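Local structure of gamma-glutamyl-gamma-aminobutyraldehyde dehydrogenase (Burkholderia cenocepacia, 4LIH) at residues W98-R103 / A132-E137; L106-S110 / T124-P130. The protein probably oxidises aldehydes to carboxylic acids with NAD(P)+, as a member of the aldehyde dehydrogenase family named for gamma-glutamyl-gamma-aminobutyraldehyde. One frame throughout, in Å; residues are numbered along the deposited sequence.

Interaction 1. Residues W98-R103 / A132-E137; sequences WAALMR and AAYCVE
Arg103 NE donates to Glu137 OE2 at 2.8 Å, nearly straight with an N-H...O angle of 170°, while Arg103 NH2 reaches Glu137 OE1 at 2.9 Å. The guanidinium thus grips the carboxylate side-on, one nitrogen to each oxygen, both on their syn sides, each nitrogen tilted out of the carboxylate plane and the two planes 19° apart. This two-point salt bridge fixes the rotation of both groups. Ala133 CB lies over one face of the guanidinium, 3.6 Å from Arg103 NE. The arginine chain runs extended from CG to NE. Beneath the bridge, Ala99 CB sits 3.4 Å from Glu137 CG. Ala99 CA and Ala133 CA are 4.7 Å apart, since methyls alone let the backbones come close. Deeper in, Met102 CE packs 4.1 Å from Val136 CG2, the two side chains crossing at about a right angle; the same methyl lies over one face of the Trp98 ring. Trp98 NE1 bonds to Val211 O, and the ring stacks on Phe186. The axes of 98-103 and 132-137 pass 8.8 Å apart at 168°, so helices 88-104 and 121-142 run antiparallel here, packed against helices 178-191 and 206-218, consistent with the N-terminal, cofactor-binding domain of aldehyde dehydrogenases.

Interaction 2. Residues L106-S110 / T124-P130; sequences LDELS and TTTVDVP
Leu106 and Ser110, one helical turn apart, meet Val129 and Thr125 across the gap. Leu106 CD1 lies 3.8 Å from both Val129 CG1 and Pro130 CD, and it also rests against the carbonyl oxygen of Thr125. With chi1 at 178°, Leu106 sends its branched end across to the other helix, CG anti to the backbone N. The other methyl of the valine, Val129 CG2, touches both Leu109 CB at 3.9 Å and Ser110 OG at 3.4 Å. Ser110 CB presses on Thr125 CG2 at 3.4 Å, tighter than a usual carbon contact. The segments cross at 90°, their axes 9.2 Å apart, where helices 106-117 and 121-142, joined by a short loop, pack together in the helical part of what is probably, as in other aldehyde dehydrogenases, the NAD-binding domain; a wider pi-type turn at 124-128 interrupts the second helix's regular bonding. In the next shell, Ser110 OG folds back onto Leu106 O at 2.8 Å, from above the carbonyl plane, and Ser110 N reaches that oxygen from the opposite face. Thr124 OG1 lies 3.0 Å from Ser110 O and is hydrogen-bonded with Thr114 OG1. Thr125 OG1 is held by Ile121 O, while helix 206-218 backs Leu109 through Arg210 and Val211.

How the interactions relate
Both interactions use helix 121-142. Interaction 1 sets its later turns antiparallel to helix 88-104, whereas interaction 2 sets its earlier turns at a right angle to helix 106-117, which follows 88-104 in the chain. Both segments of interaction 2 lie between those of interaction 1 in sequence, so it is nested in the loop that one closes, and their centres lie 11 Å apart. Interaction 1 is the more buried, yet carries a charged pair at the end of the exposed Arg103; interaction 2 is partly buried and relies on branched aliphatic groups and hydroxyls. They touch directly: Leu109 CD1 packs 3.6 Å from Met102 O, and Val129 CG1 also approaches that carbonyl.

Interaction 1. Residues W98-R103 / A132-E137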
ATOM      1  N   TRP A  98      -8.827  27.234   4.254  1.00 11.45           N
ATOM      2  CA  TRP A  98      -9.904  27.232   5.248  1.00 11.15           C
ATOM      3  C   TRP A  98      -9.329  26.981   6.633  1.00 11.05           C
ATOM      4  O   TRP A  98      -9.627  27.707   7.592  1.00 11.08           O
ATOM      5  CB  TRP A  98     -10.921  26.163   4.870  1.00 10.92           C
ATOM      6  CG  TRP A  98     -12.116  26.045   5.728  1.00 10.85           C
ATOM      7  CD1 TRP A  98     -12.703  27.000   6.493  1.00 10.95           C
ATOM      8  CD2 TRP A  98     -12.940  24.891   5.811  1.00 10.78           C
ATOM      9  NE1 TRP A  98     -13.857  26.499   7.063  1.00 10.98           N
ATOM     10  CE2 TRP A  98     -13.988  25.183   6.695  1.00 10.79           C
ATOM     11  CE3 TRP A  98     -12.852  23.612   5.259  1.00 10.77           C
ATOM     12  CZ2 TRP A  98     -14.988  24.268   6.987  1.00 10.71           C
ATOM     13  CZ3 TRP A  98     -13.835  22.694   5.580  1.00 10.59           C
ATOM     14  CH2 TRP A  98     -14.893  23.037   6.416  1.00 10.57           C
ATOM     15  N   ALA A  99      -8.439  26.001   6.711  1.00 10.80           N
ATOM     16  CA  ALA A  99      -7.748  25.704   7.931  1.00 10.72           C
ATOM     17  C   ALA A  99      -6.915  26.877   8.421  1.00 10.84           C
ATOM     18  O   ALA A  99      -6.938  27.179   9.621  1.00 10.98           O
ATOM     19  CB  ALA A  99      -6.847  24.498   7.745  1.00 10.66           C
ATOM     20  N   ALA A 100      -6.184  27.510   7.519  1.00 10.83           N
ATOM     21  CA  ALA A 100      -5.456  28.768   7.854  1.00 11.13           C
ATOM     22  C   ALA A 100      -6.395  29.813   8.462  1.00 11.41           C
ATOM     23  O   ALA A 100      -6.052  30.482   9.447  1.00 11.42           O
ATOM     24  CB  ALA A 100      -4.761  29.335   6.636  1.00 11.25           C
ATOM     25  N   LEU A 101      -7.573  29.967   7.858  1.00 11.52           N
ATOM     26  CA  LEU A 101      -8.577  30.866   8.407  1.00 11.87           C
ATOM     27  C   LEU A 101      -9.019  30.441   9.797  1.00 11.68           C
ATOM     28  O   LEU A 101      -9.121  31.284  10.703  1.00 11.78           O
ATOM     29  CB  LEU A 101      -9.777  31.022   7.481  1.00 12.00           C
ATOM     30  CG  LEU A 101      -9.535  31.887   6.235  1.00 12.40           C
ATOM     31  CD1 LEU A 101     -10.651  31.664   5.243  1.00 12.40           C
ATOM     32  CD2 LEU A 101      -9.444  33.363   6.559  1.00 12.69           C
ATOM     33  N   MET A 102      -9.273  29.151  10.000  1.00 11.71           N
ATOM     34  CA  MET A 102      -9.642  28.697  11.333  1.00 11.63           C
ATOM     35  C   MET A 102      -8.566  29.136  12.322  1.00 11.96           C
ATOM     36  O   MET A 102      -8.878  29.621  13.408  1.00 12.12           O
ATOM     37  CB  MET A 102      -9.787  27.190  11.422  1.00 11.52           C
ATOM     38  CG  MET A 102     -10.923  26.622  10.615  1.00 11.57           C
ATOM     39  SD  MET A 102     -11.048  24.821  10.885  1.00 11.44           S
ATOM     40  CE  MET A 102     -12.043  24.497   9.472  1.00 11.53           C
ATOM     41  N   ARG A 103      -7.315  28.965  11.935  1.00 11.94           N
ATOM     42  CA  ARG A 103      -6.217  29.317  12.783  1.00 12.33           C
ATOM     43  C   ARG A 103      -6.140  30.843  13.029  1.00 13.07           C
ATOM     44  O   ARG A 103      -5.866  31.282  14.150  1.00 12.76           O
ATOM     45  CB  ARG A 103      -4.903  28.769  12.202  1.00 12.21           C
ATOM     46  CG  ARG A 103      -4.828  27.266  12.290  1.00 11.86           C
ATOM     47  CD  ARG A 103      -3.470  26.735  11.836  1.00 11.92           C
ATOM     48  NE  ARG A 103      -3.444  25.269  11.797  1.00 11.70           N
ATOM     49  CZ  ARG A 103      -3.230  24.469  12.849  1.00 11.86           C
ATOM     50  NH1 ARG A 103      -3.009  24.952  14.085  1.00 12.08           N
ATOM     51  NH2 ARG A 103      -3.239  23.158  12.671  1.00 11.69           N
ATOM     52  N   ALA A 132      -9.142  20.655  14.904  1.00  8.10           N
ATOM     53  CA  ALA A 132      -9.997  20.777  13.733  1.00  8.09           C
ATOM     54  C   ALA A 132      -9.203  21.177  12.500  1.00  8.07           C
ATOM     55  O   ALA A 132      -9.446  20.639  11.383  1.00  8.13           O
ATOM     56  CB  ALA A 132     -11.135  21.794  13.977  1.00  8.12           C
ATOM     57  N   ALA A 133      -8.330  22.171  12.686  1.00  8.11           N
ATOM     58  CA  ALA A 133      -7.558  22.756  11.608  1.00  8.11           C
ATOM     59  C   ALA A 133      -6.573  21.683  11.108  1.00  8.02           C
ATOM     60  O   ALA A 133      -6.503  21.474   9.924  1.00  7.84           O
ATOM     61  CB  ALA A 133      -6.825  23.983  12.062  1.00  8.23           C
ATOM     62  N   TYR A 134      -5.963  20.927  12.053  1.00  7.94           N
ATOM     63  CA  TYR A 134      -5.007  19.830  11.710  1.00  7.90           C
ATOM     64  C   TYR A 134      -5.707  18.756  10.935  1.00  7.88           C
ATOM     65  O   TYR A 134      -5.206  18.278   9.922  1.00  7.88           O
ATOM     66  CB  TYR A 134      -4.316  19.296  12.940  1.00  7.85           C
ATOM     67  CG  TYR A 134      -3.602  17.917  12.842  1.00  7.70           C
ATOM     68  CD1 TYR A 134      -2.540  17.693  11.971  1.00  7.69           C
ATOM     69  CD2 TYR A 134      -3.933  16.897  13.717  1.00  7.60           C
ATOM     70  CE1 TYR A 134      -1.877  16.481  11.897  1.00  7.60           C
ATOM     71  CE2 TYR A 134      -3.266  15.679  13.685  1.00  7.52           C
ATOM     72  CZ  TYR A 134      -2.243  15.462  12.797  1.00  7.57           C
ATOM     73  OH  TYR A 134      -1.614  14.225  12.793  1.00  7.58           O
ATOM     74  N   CYS A 135      -6.942  18.443  11.338  1.00  7.80           N
ATOM     75  CA  CYS A 135      -7.678  17.425  10.611  1.00  7.72           C
ATOM     76  C   CYS A 135      -7.947  17.838   9.155  1.00  7.71           C
ATOM     77  O   CYS A 135      -7.685  17.073   8.215  1.00  7.57           O
ATOM     78  CB  CYS A 135      -8.947  17.047  11.351  1.00  7.68           C
ATOM     79  SG  CYS A 135      -9.944  15.804  10.518  1.00  7.67           S
ATOM     80  N   VAL A 136      -8.408  19.059   8.952  1.00  7.77           N
ATOM     81  CA  VAL A 136      -8.642  19.559   7.619  1.00  7.86           C
ATOM     82  C   VAL A 136      -7.321  19.583   6.803  1.00  7.86           C
ATOM     83  O   VAL A 136      -7.275  19.162   5.645  1.00  7.84           O
ATOM     84  CB  VAL A 136      -9.280  20.940   7.672  1.00  7.98           C
ATOM     85  CG1 VAL A 136      -9.324  21.554   6.270  1.00  8.12           C
ATOM     86  CG2 VAL A 136     -10.685  20.821   8.264  1.00  7.95           C
ATOM     87  N   GLU A 137      -6.257  20.083   7.399  1.00  7.97           N
ATOM     88  CA  GLU A 137      -4.985  20.161   6.713  1.00  8.13           C
ATOM     89  C   GLU A 137      -4.437  18.816   6.283  1.00  8.04           C
ATOM     90  O   GLU A 137      -3.842  18.674   5.180  1.00  8.05           O
ATOM     91  CB  GLU A 137      -3.927  20.860   7.604  1.00  8.37           C
ATOM     92  CG  GLU A 137      -4.172  22.354   7.846  1.00  8.64           C
ATOM     93  CD  GLU A 137      -3.513  22.908   9.105  1.00  8.88           C
ATOM     94  OE1 GLU A 137      -2.960  22.196   9.970  1.00  9.04           O
ATOM     95  OE2 GLU A 137      -3.575  24.120   9.263  1.00  9.21           O
TER

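Interaction 2. Residues L106-S110 / T124-P130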
ATOM      1  N   LEU A 106      -8.617  31.666  15.558  1.00 12.61           N
ATOM      2  CA  LEU A 106      -8.579  30.698  16.650  1.00 12.04           C
ATOM      3  C   LEU A 106      -9.188  31.225  17.959  1.00 11.94           C
ATOM      4  O   LEU A 106      -9.889  30.471  18.632  1.00 11.52           O
ATOM      5  CB  LEU A 106      -7.172  30.165  16.907  1.00 11.79           C
ATOM      6  CG  LEU A 106      -7.123  29.178  18.089  1.00 11.80           C
ATOM      7  CD1 LEU A 106      -6.292  27.949  17.780  1.00 11.73           C
ATOM      8  CD2 LEU A 106      -6.614  29.856  19.335  1.00 12.04           C
ATOM      9  N   ASP A 107      -8.879  32.472  18.351  1.00 12.14           N
ATOM     10  CA  ASP A 107      -9.415  33.021  19.620  1.00 12.41           C
ATOM     11  C   ASP A 107     -10.953  33.076  19.612  1.00 12.16           C
ATOM     12  O   ASP A 107     -11.580  32.626  20.562  1.00 11.63           O
ATOM     13  CB  ASP A 107      -8.869  34.422  19.948  1.00 13.14           C
ATOM     14  CG  ASP A 107      -7.406  34.408  20.325  1.00 13.59           C
ATOM     15  OD1 ASP A 107      -6.804  33.353  20.517  1.00 14.09           O
ATOM     16  OD2 ASP A 107      -6.832  35.495  20.440  1.00 15.17           O
ATOM     17  N   GLU A 108     -11.531  33.600  18.538  1.00 12.07           N
ATOM     18  CA  GLU A 108     -12.986  33.654  18.366  1.00 12.36           C
ATOM     19  C   GLU A 108     -13.625  32.257  18.418  1.00 11.88           C
ATOM     20  O   GLU A 108     -14.624  32.042  19.117  1.00 11.75           O
ATOM     21  CB  GLU A 108     -13.367  34.325  17.051  1.00 12.74           C
ATOM     22  CG  GLU A 108     -14.851  34.535  16.871  1.00 13.15           C
ATOM     23  CD  GLU A 108     -15.244  34.910  15.469  1.00 13.71           C
ATOM     24  OE1 GLU A 108     -14.360  35.008  14.583  1.00 14.57           O
ATOM     25  OE2 GLU A 108     -16.446  35.111  15.248  1.00 13.97           O
ATOM     26  N   LEU A 109     -13.015  31.310  17.717  1.00 11.69           N
ATOM     27  CA  LEU A 109     -13.587  29.968  17.620  1.00 11.21           C
ATOM     28  C   LEU A 109     -13.464  29.257  18.969  1.00 11.00           C
ATOM     29  O   LEU A 109     -14.359  28.548  19.403  1.00 10.82           O
ATOM     30  CB  LEU A 109     -12.892  29.171  16.517  1.00 11.11           C
ATOM     31  CG  LEU A 109     -13.217  29.568  15.093  1.00 11.21           C
ATOM     32  CD1 LEU A 109     -12.293  28.849  14.120  1.00 11.15           C
ATOM     33  CD2 LEU A 109     -14.679  29.274  14.785  1.00 11.26           C
ATOM     34  N   SER A 110     -12.311  29.400  19.590  1.00 10.85           N
ATOM     35  CA  SER A 110     -12.102  28.852  20.920  1.00 10.64           C
ATOM     36  C   SER A 110     -13.118  29.431  21.923  1.00 10.60           C
ATOM     37  O   SER A 110     -13.708  28.681  22.719  1.00 10.30           O
ATOM     38  CB  SER A 110     -10.686  29.110  21.366  1.00 10.70           C
ATOM     39  OG  SER A 110      -9.756  28.476  20.521  1.00 10.66           O
ATOM     40  N   THR A 124      -9.938  24.495  24.641  1.00 10.83           N
ATOM     41  CA  THR A 124     -10.427  24.840  23.288  1.00 10.73           C
ATOM     42  C   THR A 124      -9.397  25.537  22.409  1.00 10.78           C
ATOM     43  O   THR A 124      -9.373  25.336  21.190  1.00 10.55           O
ATOM     44  CB  THR A 124     -11.739  25.648  23.288  1.00 10.50           C
ATOM     45  OG1 THR A 124     -11.569  26.907  23.967  1.00 10.78           O
ATOM     46  CG2 THR A 124     -12.842  24.832  23.911  1.00 10.43           C
ATOM     47  N   THR A 125      -8.544  26.345  23.037  1.00 10.93           N
ATOM     48  CA  THR A 125      -7.477  27.028  22.345  1.00 11.10           C
ATOM     49  C   THR A 125      -6.326  26.137  21.917  1.00 11.34           C
ATOM     50  O   THR A 125      -5.574  26.507  21.004  1.00 11.52           O
ATOM     51  CB  THR A 125      -6.893  28.190  23.179  1.00 11.24           C
ATOM     52  OG1 THR A 125      -6.379  27.687  24.416  1.00 11.02           O
ATOM     53  CG2 THR A 125      -7.955  29.260  23.445  1.00 11.35           C
ATOM     54  N   THR A 126      -6.187  24.968  22.553  1.00 11.48           N
ATOM     55  CA  THR A 126      -5.059  24.113  22.328  1.00 11.69           C
ATOM     56  C   THR A 126      -5.374  22.712  21.785  1.00 11.50           C
ATOM     57  O   THR A 126      -4.543  22.120  21.117  1.00 11.97           O
ATOM     58  CB  THR A 126      -4.234  23.935  23.614  1.00 12.04           C
ATOM     59  OG1 THR A 126      -5.025  23.257  24.603  1.00 12.55           O
ATOM     60  CG2 THR A 126      -3.798  25.278  24.120  1.00 12.36           C
ATOM     61  N   VAL A 127      -6.550  22.191  22.074  1.00 11.07           N
ATOM     62  CA  VAL A 127      -6.959  20.866  21.638  1.00 10.45           C
ATOM     63  C   VAL A 127      -7.994  21.006  20.538  1.00  9.93           C
ATOM     64  O   VAL A 127      -7.766  20.553  19.422  1.00  9.79           O
ATOM     65  CB  VAL A 127      -7.492  20.032  22.823  1.00 10.51           C
ATOM     66  CG1 VAL A 127      -8.175  18.749  22.345  1.00 10.43           C
ATOM     67  CG2 VAL A 127      -6.368  19.738  23.834  1.00 10.75           C
ATOM     68  N   ASP A 128      -9.125  21.663  20.821  1.00  9.58           N
ATOM     69  CA  ASP A 128     -10.286  21.604  19.898  1.00  9.21           C
ATOM     70  C   ASP A 128     -10.080  22.352  18.560  1.00  9.06           C
ATOM     71  O   ASP A 128     -10.167  21.758  17.502  1.00  8.78           O
ATOM     72  CB  ASP A 128     -11.574  22.097  20.631  1.00  9.22           C
ATOM     73  CG  ASP A 128     -11.835  21.302  21.920  1.00  9.20           C
ATOM     74  OD1 ASP A 128     -11.184  21.543  22.955  1.00  9.48           O
ATOM     75  OD2 ASP A 128     -12.650  20.380  21.890  1.00  9.02           O
ATOM     76  N   VAL A 129      -9.803  23.658  18.598  1.00  8.95           N
ATOM     77  CA  VAL A 129      -9.644  24.407  17.373  1.00  8.86           C
ATOM     78  C   VAL A 129      -8.344  23.958  16.606  1.00  8.82           C
ATOM     79  O   VAL A 129      -8.412  23.600  15.462  1.00  8.77           O
ATOM     80  CB  VAL A 129      -9.727  25.928  17.635  1.00  9.03           C
ATOM     81  CG1 VAL A 129      -9.572  26.694  16.317  1.00  9.11           C
ATOM     82  CG2 VAL A 129     -11.069  26.287  18.342  1.00  9.03           C
ATOM     83  N   PRO A 130      -7.186  23.874  17.257  1.00  8.86           N
ATOM     84  CA  PRO A 130      -6.044  23.377  16.470  1.00  8.79           C
ATOM     85  C   PRO A 130      -6.244  21.969  15.888  1.00  8.59           C
ATOM     86  O   PRO A 130      -5.764  21.710  14.776  1.00  8.50           O
ATOM     87  CB  PRO A 130      -4.881  23.383  17.469  1.00  8.92           C
ATOM     88  CG  PRO A 130      -5.291  24.314  18.534  1.00  9.01           C
ATOM     89  CD  PRO A 130      -6.786  24.239  18.632  1.00  8.95           C
TER